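PDB 4HNO: probable endonuclease 4 from Thermotoga maritima, which probably cleaves the DNA backbone at apurinic or apyrimidinic sites during base excision repair, using bound metal ions and leaving a 3'-hydroxyl and a 5'-terminal sugar phosphate. Local coordinates for residues Val143-Asn148 and Arg175-Tyr180; Cys71-Leu76 and Leu109-Gly114; Lys159-Lys164 and Glu206-Leu211. All coordinates share one frame; numbering follows the deposited sequence. Where two conformers were deposited one is given.

Contact 1: residues Val143-Asn148 and Arg175-Tyr180; sequences VILLEN and RVAITY. With MN (manganese (II) ion), chain E; ZN (zinc ion), chain B.
A177 lays its methyl against L145, with CB of A177 3.5 Å from CD2 of L145; a side chain this small leaves room for the leucine branch in the barrel interior. On the reverse face L146 and V176 meet, L146 CD1 lying 3.7 Å from V176 CG1, and I178 follows them. I144 and V176 reach helix 121-136 on that side, so branched and leucine side chains fill the layer between sheet and helices. Between the two faces runs a parallel ladder of the TIM barrel: R175 O and A177 O accept the amides of I144 and L146, while A177 and T179 give theirs to I144 O and L146 O. Its last sound rung, T179 N to L146 O, is 3.0 Å long; the next, from N148 N to T179 O, is weak.

Toward the metal end the interior face turns polar. T179 sets OG1 beside its own backbone N (chi1 -65°), where the hydroxyl touches L145 CD1 and bonds N110, and its CG2 lies 4.0 Å from E147 CG. N148 holds its amide within 5° of parallel to the Y180 ring plane, ND2 being 3.6 Å from CE1 of Y180, while its OD1 accepts the amide of D181. E147 extends, CG anti to the backbone N (chi1 -176°), and spreads its carboxylate over two metals: OE1 is 2.1 Å from manganese and OE2 2.0 Å from zinc. OE2 also takes a hydrogen bond from N110 ND2. A water also bridges both ions, and such double coordination would probably polarise it strongly.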
loop_
_atom_site.group_PDB
_atom_site.type_symbol
_atom_site.label_atom_id
_atom_site.label_comp_id
_atom_site.label_asym_id
_atom_site.label_seq_id
_atom_site.Cartn_x
_atom_site.Cartn_y
_atom_site.Cartn_z
ATOM N N VAL A 143 -5.148 -10.636 -4.758
ATOM C CA VAL A 143 -3.964 -10.787 -3.931
ATOM C C VAL A 143 -3.994 -9.728 -2.843
ATOM O O VAL A 143 -4.211 -8.554 -3.129
ATOM C CB VAL A 143 -2.708 -10.629 -4.817
ATOM C CG1 VAL A 143 -1.429 -10.555 -3.987
ATOM C CG2 VAL A 143 -2.630 -11.778 -5.831
ATOM N N ILE A 144 -3.792 -10.164 -1.601
ATOM C CA ILE A 144 -3.693 -9.252 -0.476
ATOM C C ILE A 144 -2.246 -8.819 -0.320
ATOM O O ILE A 144 -1.335 -9.657 -0.296
ATOM C CB ILE A 144 -4.241 -9.897 0.793
ATOM C CG1 ILE A 144 -5.762 -10.076 0.611
ATOM C CG2 ILE A 144 -3.924 -9.044 2.013
ATOM C CD1 ILE A 144 -6.491 -10.791 1.701
ATOM N N LEU A 145 -2.037 -7.512 -0.225
ATOM C CA LEU A 145 -0.711 -6.949 0.022
ATOM C C LEU A 145 -0.623 -6.580 1.497
ATOM O O LEU A 145 -1.490 -5.881 2.014
ATOM C CB LEU A 145 -0.465 -5.710 -0.832
ATOM C CG LEU A 145 -0.651 -5.922 -2.330
ATOM C CD1 LEU A 145 -0.389 -4.632 -3.092
ATOM C CD2 LEU A 145 0.245 -7.037 -2.836
ATOM N N LEU A 146 0.437 -7.043 2.154
ATOM C CA LEU A 146 0.739 -6.629 3.511
ATOM C C LEU A 146 1.674 -5.434 3.435
ATOM O O LEU A 146 2.743 -5.522 2.824
ATOM C CB LEU A 146 1.421 -7.738 4.290
ATOM C CG LEU A 146 0.703 -9.068 4.339
ATOM C CD1 LEU A 146 1.539 -10.087 5.096
ATOM C CD2 LEU A 146 -0.682 -8.935 4.948
ATOM N N GLU A 147 1.271 -4.333 4.057
ATOM C CA GLU A 147 2.049 -3.106 4.091
ATOM C C GLU A 147 2.791 -2.997 5.412
ATOM O O GLU A 147 2.226 -3.240 6.470
ATOM C CB GLU A 147 1.106 -1.927 3.924
ATOM C CG GLU A 147 1.821 -0.600 3.842
ATOM C CD GLU A 147 0.926 0.598 3.912
ATOM O OE1 GLU A 147 1.447 1.699 4.203
ATOM O OE2 GLU A 147 -0.290 0.465 3.637
ATOM N N ASN A 148 4.059 -2.591 5.352
ATOM C CA ASN A 148 4.746 -2.261 6.596
ATOM C C ASN A 148 4.185 -0.980 7.202
ATOM O O ASN A 148 3.715 -0.081 6.488
ATOM C CB ASN A 148 6.253 -2.145 6.400
ATOM C CG ASN A 148 6.621 -1.002 5.488
ATOM O OD1 ASN A 148 6.183 -0.981 4.343
ATOM N ND2 ASN A 148 7.438 -0.067 5.963
ATOM N N ARG A 175 -1.235 -15.673 -2.845
ATOM C CA ARG A 175 -2.153 -14.543 -2.820
ATOM C C ARG A 175 -1.856 -13.585 -1.674
ATOM O O ARG A 175 -2.706 -12.778 -1.316
ATOM C CB ARG A 175 -3.592 -15.022 -2.818
ATOM C CG ARG A 175 -3.994 -15.642 -4.147
ATOM C CD ARG A 175 -5.368 -16.261 -4.093
ATOM N NE ARG A 175 -6.372 -15.250 -3.813
ATOM C CZ ARG A 175 -7.533 -15.479 -3.212
ATOM N NH1 ARG A 175 -8.373 -14.473 -3.043
ATOM N NH2 ARG A 175 -7.852 -16.697 -2.800
ATOM N N VAL A 176 -0.611 -13.607 -1.192
ATOM C CA VAL A 176 -0.133 -12.603 -0.245
ATOM C C VAL A 176 1.163 -12.041 -0.819
ATOM O O VAL A 176 2.107 -12.789 -1.122
ATOM C CB VAL A 176 0.114 -13.198 1.137
ATOM C CG1 VAL A 176 0.622 -12.128 2.102
ATOM C CG2 VAL A 176 -1.151 -13.832 1.681
ATOM N N ALA A 177 1.233 -10.725 -0.931
ATOM C CA ALA A 177 2.451 -10.065 -1.378
ATOM C C ALA A 177 2.653 -8.818 -0.510
ATOM O O ALA A 177 2.045 -8.735 0.561
ATOM C CB ALA A 177 2.437 -9.827 -2.887
ATOM N N ILE A 178 3.523 -7.905 -0.919
ATOM C CA ILE A 178 4.034 -6.880 -0.034
ATOM C C ILE A 178 3.948 -5.500 -0.674
ATOM O O ILE A 178 4.210 -5.317 -1.867
ATOM C CB ILE A 178 5.515 -7.224 0.321
ATOM C CG1 ILE A 178 5.649 -8.615 0.952
ATOM C CG2 ILE A 178 6.177 -6.147 1.169
ATOM C CD1 ILE A 178 4.981 -8.755 2.281
ATOM N N THR A 179 3.646 -4.519 0.177
ATOM C CA THR A 179 3.776 -3.095 -0.122
ATOM C C THR A 179 4.794 -2.501 0.842
ATOM O O THR A 179 4.706 -2.734 2.045
ATOM C CB THR A 179 2.450 -2.384 0.072
ATOM O OG1 THR A 179 1.543 -2.898 -0.904
ATOM C CG2 THR A 179 2.567 -0.867 -0.058
ATOM N N TYR A 180 5.718 -1.713 0.298
ATOM C CA TYR A 180 6.683 -1.016 1.140
ATOM C C TYR A 180 6.335 0.467 1.188
ATOM O O TYR A 180 6.318 1.141 0.151
ATOM C CB TYR A 180 8.121 -1.184 0.600
ATOM C CG TYR A 180 9.092 -0.505 1.523
ATOM C CD1 TYR A 180 9.394 -1.062 2.757
ATOM C CD2 TYR A 180 9.668 0.722 1.208
ATOM C CE1 TYR A 180 10.228 -0.435 3.650
ATOM C CE2 TYR A 180 10.537 1.351 2.095
ATOM C CZ TYR A 180 10.792 0.767 3.322
ATOM O OH TYR A 180 11.621 1.365 4.238
HETATM MN MN MN E . 1.060 3.554 3.193
HETATM ZN ZN ZN B . -1.542 1.894 4.326
HETATM O O HOH W 1 -0.723 3.595 3.983
#

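Contact 2: residues Cys71-Leu76 and Leu109-Gly114. With ZN (zinc ion), chain B.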
loop_
_atom_site.group_PDB
_atom_site.type_symbol
_atom_site.label_atom_id
_atom_site.label_comp_id
_atom_site.label_asym_id
_atom_site.label_seq_id
_atom_site.Cartn_x
_atom_site.Cartn_y
_atom_site.Cartn_z
ATOM N N CYS A 71 -6.313 -1.328 -4.472
ATOM C CA CYS A 71 -7.186 -0.863 -3.418
ATOM C C CYS A 71 -6.445 -0.897 -2.088
ATOM O O CYS A 71 -5.619 -1.775 -1.855
ATOM C CB CYS A 71 -8.460 -1.690 -3.280
ATOM S SG CYS A 71 -9.786 -1.274 -4.431
ATOM N N HIS A 72 -6.744 0.059 -1.226
ATOM C CA HIS A 72 -6.319 0.047 0.178
ATOM C C HIS A 72 -7.537 -0.285 1.026
ATOM O O HIS A 72 -8.591 0.296 0.863
ATOM C CB HIS A 72 -5.765 1.409 0.603
ATOM C CG HIS A 72 -4.926 1.383 1.850
ATOM N ND1 HIS A 72 -5.388 0.976 3.079
ATOM C CD2 HIS A 72 -3.632 1.737 2.040
ATOM C CE1 HIS A 72 -4.402 1.073 3.968
ATOM N NE2 HIS A 72 -3.320 1.540 3.366
ATOM N N SER A 73 -7.376 -1.241 1.929
ATOM C CA SER A 73 -8.407 -1.714 2.819
ATOM C C SER A 73 -8.748 -0.630 3.812
ATOM O O SER A 73 -7.938 0.252 4.106
ATOM C CB SER A 73 -7.874 -2.976 3.501
ATOM O OG SER A 73 -8.723 -3.533 4.455
ATOM N N GLY A 74 -9.957 -0.693 4.340
ATOM C CA GLY A 74 -10.444 0.310 5.257
ATOM C C GLY A 74 -9.773 0.302 6.607
ATOM O O GLY A 74 -9.329 -0.728 7.124
ATOM N N TYR A 75 -9.832 1.501 7.188
ATOM C CA TYR A 75 -9.211 1.871 8.456
ATOM C C TYR A 75 -9.654 1.069 9.692
ATOM O O TYR A 75 -8.933 1.000 10.683
ATOM C CB TYR A 75 -9.377 3.398 8.668
ATOM C CG TYR A 75 -10.739 3.971 9.065
ATOM C CD1 TYR A 75 -10.895 4.601 10.295
ATOM C CD2 TYR A 75 -11.843 3.965 8.198
ATOM C CE1 TYR A 75 -12.100 5.168 10.678
ATOM C CE2 TYR A 75 -13.067 4.534 8.582
ATOM C CZ TYR A 75 -13.182 5.129 9.822
ATOM O OH TYR A 75 -14.378 5.699 10.206
ATOM N N LEU A 76 -10.825 0.455 9.610
ATOM C CA LEU A 76 -11.447 -0.286 10.735
ATOM C C LEU A 76 -10.956 -1.717 10.885
ATOM O O LEU A 76 -10.990 -2.279 11.970
ATOM C CB LEU A 76 -12.977 -0.376 10.536
ATOM C CG LEU A 76 -13.807 0.881 10.367
ATOM C CD1 LEU A 76 -15.266 0.521 10.588
ATOM C CD2 LEU A 76 -13.332 1.944 11.315
ATOM N N LEU A 109 -5.369 -5.842 -2.985
ATOM C CA LEU A 109 -5.993 -5.201 -1.832
ATOM C C LEU A 109 -4.939 -5.105 -0.739
ATOM O O LEU A 109 -4.487 -6.125 -0.208
ATOM C CB LEU A 109 -7.197 -6.023 -1.351
ATOM C CG LEU A 109 -7.914 -5.474 -0.116
ATOM C CD1 LEU A 109 -8.463 -4.077 -0.331
ATOM C CD2 LEU A 109 -9.031 -6.416 0.270
ATOM N N ASN A 110 -4.545 -3.885 -0.425
ATOM C CA ASN A 110 -3.465 -3.593 0.510
ATOM C C ASN A 110 -4.009 -3.372 1.908
ATOM O O ASN A 110 -4.878 -2.514 2.101
ATOM C CB ASN A 110 -2.756 -2.335 0.013
ATOM C CG ASN A 110 -1.647 -1.886 0.933
ATOM O OD1 ASN A 110 -0.499 -2.260 0.757
ATOM N ND2 ASN A 110 -1.992 -1.095 1.913
ATOM N N ILE A 111 -3.461 -4.096 2.882
ATOM C CA ILE A 111 -3.880 -3.982 4.268
ATOM C C ILE A 111 -2.685 -3.689 5.174
ATOM O O ILE A 111 -1.573 -4.108 4.933
ATOM C CB ILE A 111 -4.594 -5.287 4.758
ATOM C CG1 ILE A 111 -3.618 -6.457 4.975
ATOM C CG2 ILE A 111 -5.708 -5.716 3.832
ATOM C CD1 ILE A 111 -4.209 -7.610 5.795
ATOM N N HIS A 112 -2.967 -3.013 6.269
ATOM C CA HIS A 112 -2.062 -2.994 7.413
ATOM C C HIS A 112 -2.350 -4.276 8.214
ATOM O O HIS A 112 -3.508 -4.593 8.467
ATOM C CB HIS A 112 -2.319 -1.783 8.289
ATOM C CG HIS A 112 -2.076 -0.488 7.591
ATOM N ND1 HIS A 112 -2.009 0.714 8.238
ATOM C CD2 HIS A 112 -1.818 -0.216 6.295
ATOM C CE1 HIS A 112 -1.781 1.677 7.358
ATOM N NE2 HIS A 112 -1.711 1.146 6.157
ATOM N N PRO A 113 -1.335 -5.016 8.606
ATOM C CA PRO A 113 -1.582 -6.302 9.266
ATOM C C PRO A 113 -2.526 -6.249 10.452
ATOM O O PRO A 113 -3.387 -7.128 10.579
ATOM C CB PRO A 113 -0.172 -6.748 9.666
ATOM C CG PRO A 113 0.700 -6.162 8.582
ATOM C CD PRO A 113 0.107 -4.804 8.332
ATOM N N GLY A 114 -2.356 -5.268 11.316
ATOM C CA GLY A 114 -3.209 -5.130 12.470
ATOM C C GLY A 114 -2.431 -4.711 13.706
ATOM O O GLY A 114 -1.206 -4.571 13.696
HETATM ZN ZN ZN B . -1.542 1.894 4.326
HETATM O O HOH W 1 -0.723 3.595 3.983
#
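N110 O is gripped by S73 N, just past the end of strand 69-72, 2.8 Å away in a nearly straight bond (177°), and by the CA-H of H72 in a longer contact; S73 CB lies against it too. One step back along the strands, N110 N reaches C71 O at 2.8 Å, so the main chain of N110 both gives and takes. These are parallel bridges of a beta-alpha-beta unit in the TIM barrel, in which helix 84-104 links the two strands. On the helix side C71 CB rests 3.8 Å from CD1 of L109, and S73 CB touches I111 CG2 at 3.5 Å; the small serine fits this tight spot, and its OG bonds E97 of that helix.

On the barrel's inner side the polar residues take over. H72 sets CG opposite its backbone N (chi1 -162°), which carries the ring toward the zinc, and its ND1 donates to S73 O at 2.8 Å, in the plane of the ring and on a lone pair of the carbonyl. That bond fixes the rotation of the imidazole and leaves NE2 to bind zinc. N110 places ND2 over one face of the ring, 3.1 Å above its plane, without bonding to it; the amide group instead pairs with E147 through ND2 and with T179 through OD1. H112 comes to the edge of the H72 ring, its own plane turned by 69°. The two NE2 atoms, of H72 and H112, stand 3.2 Å apart because both bind the same zinc, whose coordination is completed by E147 and a water lying in the plane of the H112 ring.

Contact 3: residues Lys159-Lys164 and Glu206-Leu211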
loop_
_atom_site.group_PDB
_atom_site.type_symbol
_atom_site.label_atom_id
_atom_site.label_comp_id
_atom_site.label_asym_id
_atom_site.label_seq_id
_atom_site.Cartn_x
_atom_site.Cartn_y
_atom_site.Cartn_z
ATOM N N LYS A 159 8.580 -4.217 11.266
ATOM C CA LYS A 159 9.731 -4.884 10.669
ATOM C C LYS A 159 9.230 -5.815 9.587
ATOM O O LYS A 159 8.231 -6.522 9.756
ATOM C CB LYS A 159 10.514 -5.685 11.704
ATOM C CG LYS A 159 11.125 -4.844 12.814
ATOM C CD LYS A 159 12.097 -3.798 12.285
ATOM C CE LYS A 159 12.809 -3.092 13.425
ATOM N NZ LYS A 159 11.873 -2.499 14.417
ATOM N N LEU A 160 9.955 -5.872 8.478
ATOM C CA LEU A 160 9.564 -6.761 7.393
ATOM C C LEU A 160 9.515 -8.231 7.823
ATOM O O LEU A 160 8.681 -8.983 7.324
ATOM C CB LEU A 160 10.479 -6.571 6.183
ATOM C CG LEU A 160 10.388 -5.191 5.529
ATOM C CD1 LEU A 160 11.404 -5.088 4.402
ATOM C CD2 LEU A 160 8.999 -4.902 4.988
ATOM N N GLU A 161 10.358 -8.617 8.779
ATOM C CA GLU A 161 10.316 -9.967 9.321
ATOM C C GLU A 161 8.906 -10.346 9.802
ATOM O O GLU A 161 8.511 -11.511 9.689
ATOM C CB GLU A 161 11.307 -10.096 10.489
ATOM C CG GLU A 161 11.216 -11.354 11.300
ATOM C CD GLU A 161 11.659 -12.574 10.553
ATOM O OE1 GLU A 161 12.436 -12.436 9.579
ATOM O OE2 GLU A 161 11.254 -13.685 10.961
ATOM N N GLN A 162 8.180 -9.404 10.374
ATOM C CA GLN A 162 6.843 -9.698 10.868
ATOM C C GLN A 162 5.888 -10.017 9.710
ATOM O O GLN A 162 5.023 -10.884 9.826
ATOM C CB GLN A 162 6.332 -8.522 11.699
ATOM C CG GLN A 162 7.119 -8.329 12.978
ATOM C CD GLN A 162 7.063 -6.919 13.488
ATOM O OE1 GLN A 162 6.423 -6.052 12.910
ATOM N NE2 GLN A 162 7.832 -6.653 14.528
ATOM N N LEU A 163 6.040 -9.299 8.597
ATOM C CA LEU A 163 5.231 -9.586 7.411
ATOM C C LEU A 163 5.556 -10.976 6.879
ATOM O O LEU A 163 4.669 -11.695 6.430
ATOM C CB LEU A 163 5.444 -8.540 6.313
ATOM C CG LEU A 163 5.257 -7.094 6.718
ATOM C CD1 LEU A 163 5.373 -6.210 5.490
ATOM C CD2 LEU A 163 3.926 -6.851 7.406
ATOM N N LYS A 164 6.839 -11.346 6.905
ATOM C CA LYS A 164 7.254 -12.670 6.477
ATOM C C LYS A 164 6.658 -13.747 7.383
ATOM O O LYS A 164 6.205 -14.790 6.906
ATOM C CB LYS A 164 8.793 -12.748 6.468
ATOM C CG LYS A 164 9.366 -14.105 6.158
ATOM C CD LYS A 164 9.510 -15.062 7.335
ATOM C CE LYS A 164 10.324 -14.519 8.456
ATOM N NZ LYS A 164 10.761 -15.630 9.358
ATOM N N GLU A 206 14.436 -9.503 -0.728
ATOM C CA GLU A 206 14.762 -10.679 -1.500
ATOM C C GLU A 206 14.815 -11.927 -0.621
ATOM O O GLU A 206 14.343 -12.995 -1.025
ATOM C CB GLU A 206 16.082 -10.464 -2.240
ATOM C CG GLU A 206 16.581 -11.705 -2.938
ATOM C CD GLU A 206 15.743 -12.192 -4.097
ATOM O OE1 GLU A 206 14.757 -11.545 -4.519
ATOM O OE2 GLU A 206 16.111 -13.270 -4.597
ATOM N N SER A 207 15.410 -11.801 0.564
ATOM C CA SER A 207 15.525 -12.933 1.466
ATOM C C SER A 207 14.192 -13.380 2.062
ATOM O O SER A 207 13.899 -14.568 2.168
ATOM C CB SER A 207 16.480 -12.588 2.608
ATOM O OG SER A 207 16.477 -13.630 3.565
ATOM N N LEU A 208 13.393 -12.407 2.479
ATOM C CA LEU A 208 12.171 -12.710 3.209
ATOM C C LEU A 208 11.020 -13.110 2.293
ATOM O O LEU A 208 10.187 -13.924 2.678
ATOM C CB LEU A 208 11.745 -11.500 4.043
ATOM C CG LEU A 208 12.654 -11.090 5.192
ATOM C CD1 LEU A 208 12.127 -9.830 5.816
ATOM C CD2 LEU A 208 12.765 -12.169 6.241
ATOM N N PHE A 209 10.951 -12.504 1.111
ATOM C CA PHE A 209 9.791 -12.670 0.222
ATOM C C PHE A 209 10.155 -13.067 -1.197
ATOM O O PHE A 209 9.354 -13.703 -1.886
ATOM C CB PHE A 209 8.985 -11.368 0.116
ATOM C CG PHE A 209 8.780 -10.663 1.424
ATOM C CD1 PHE A 209 9.459 -9.484 1.696
ATOM C CD2 PHE A 209 7.916 -11.161 2.382
ATOM C CE1 PHE A 209 9.295 -8.823 2.894
ATOM C CE2 PHE A 209 7.769 -10.489 3.603
ATOM C CZ PHE A 209 8.456 -9.326 3.842
ATOM N N GLY A 210 11.321 -12.626 -1.652
ATOM C CA GLY A 210 11.642 -12.590 -3.065
ATOM C C GLY A 210 11.148 -11.268 -3.627
ATOM O O GLY A 210 10.029 -10.820 -3.340
ATOM N N LEU A 211 11.953 -10.648 -4.483
ATOM C CA LEU A 211 11.596 -9.342 -5.011
ATOM C C LEU A 211 10.304 -9.334 -5.835
ATOM O O LEU A 211 9.633 -8.312 -5.918
ATOM C CB LEU A 211 12.745 -8.756 -5.844
ATOM C CG LEU A 211 13.759 -7.976 -5.017
ATOM C CD1 LEU A 211 14.969 -7.652 -5.854
ATOM C CD2 LEU A 211 13.139 -6.695 -4.471
#
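The first turn of helix 160-169 meets the end of helix 195-208, the backbones coming closest where CA of K164 and CA of L208 are 5.9 Å apart. Both helices belong to the outer layer of the TIM barrel, and the contact joins the start of one to the end of the other on the outside of the sheet. L208 is the last helical residue of its segment. F209 leaves helical geometry, and G210 follows with a positive phi of 87°; at its backbone angles a side chain would collide with the carbonyl O of F209, so glycine suits the place. The chain turns there, with L211 N bonded to the carboxylate of E206.

L208 and F209 carry the packing. L208 points at the other helix and forks: its CD1 lies 3.7 Å from L160 CB, while CD2 goes the other way, toward E161 and K164. A leucine suits the place because its two methyls can part, one to L160 and the backbone at E161, the other to the side chains of E161 and K164. K164 crosses L208 at about a right angle and contributes the apolar part of its chain, CG being 3.6 Å from L208 O, so that a lysine can line the seam and still carry its charge outward. F209 swings its ring toward the helix by setting CG beside the backbone N (chi1 -43°), and L208 CB covers one face of that ring, over its centre. The rim of the phenyl faces helix backbone: CZ of F209 is 3.5 Å from L160 O, and CE2 of F209 is equally close to K164 N. Those two polar atoms are themselves joined by the helical bond K164 N to L160 O. L163 and F209 both reach I178 of the sheet, and CZ of F209 lies 4.0 Å from L163 CB.

In the fold
Contacts 1 and 2 are neighbours in one sheet, their centres about 10 Å apart: L145 N bonds L109 O and L145 O bonds I111 N, each at 2.8 Å, so strands 69-72, 108-115, 143-147 and 176-181 run side by side. Both end at the same zinc and share its water; D181, H218 and E263 complete the manganese site with contact 1. Contact 3 lies outside this sheet, its centre about 10 Å from that of contact 1 and about 18 Å from that of contact 2. It meets the former where I178 CD1 is 3.5 Å from F209 CE2, and the latter where P113 CG touches L163 CD2. The L163 side chain stays about 11 Å from the zinc ion.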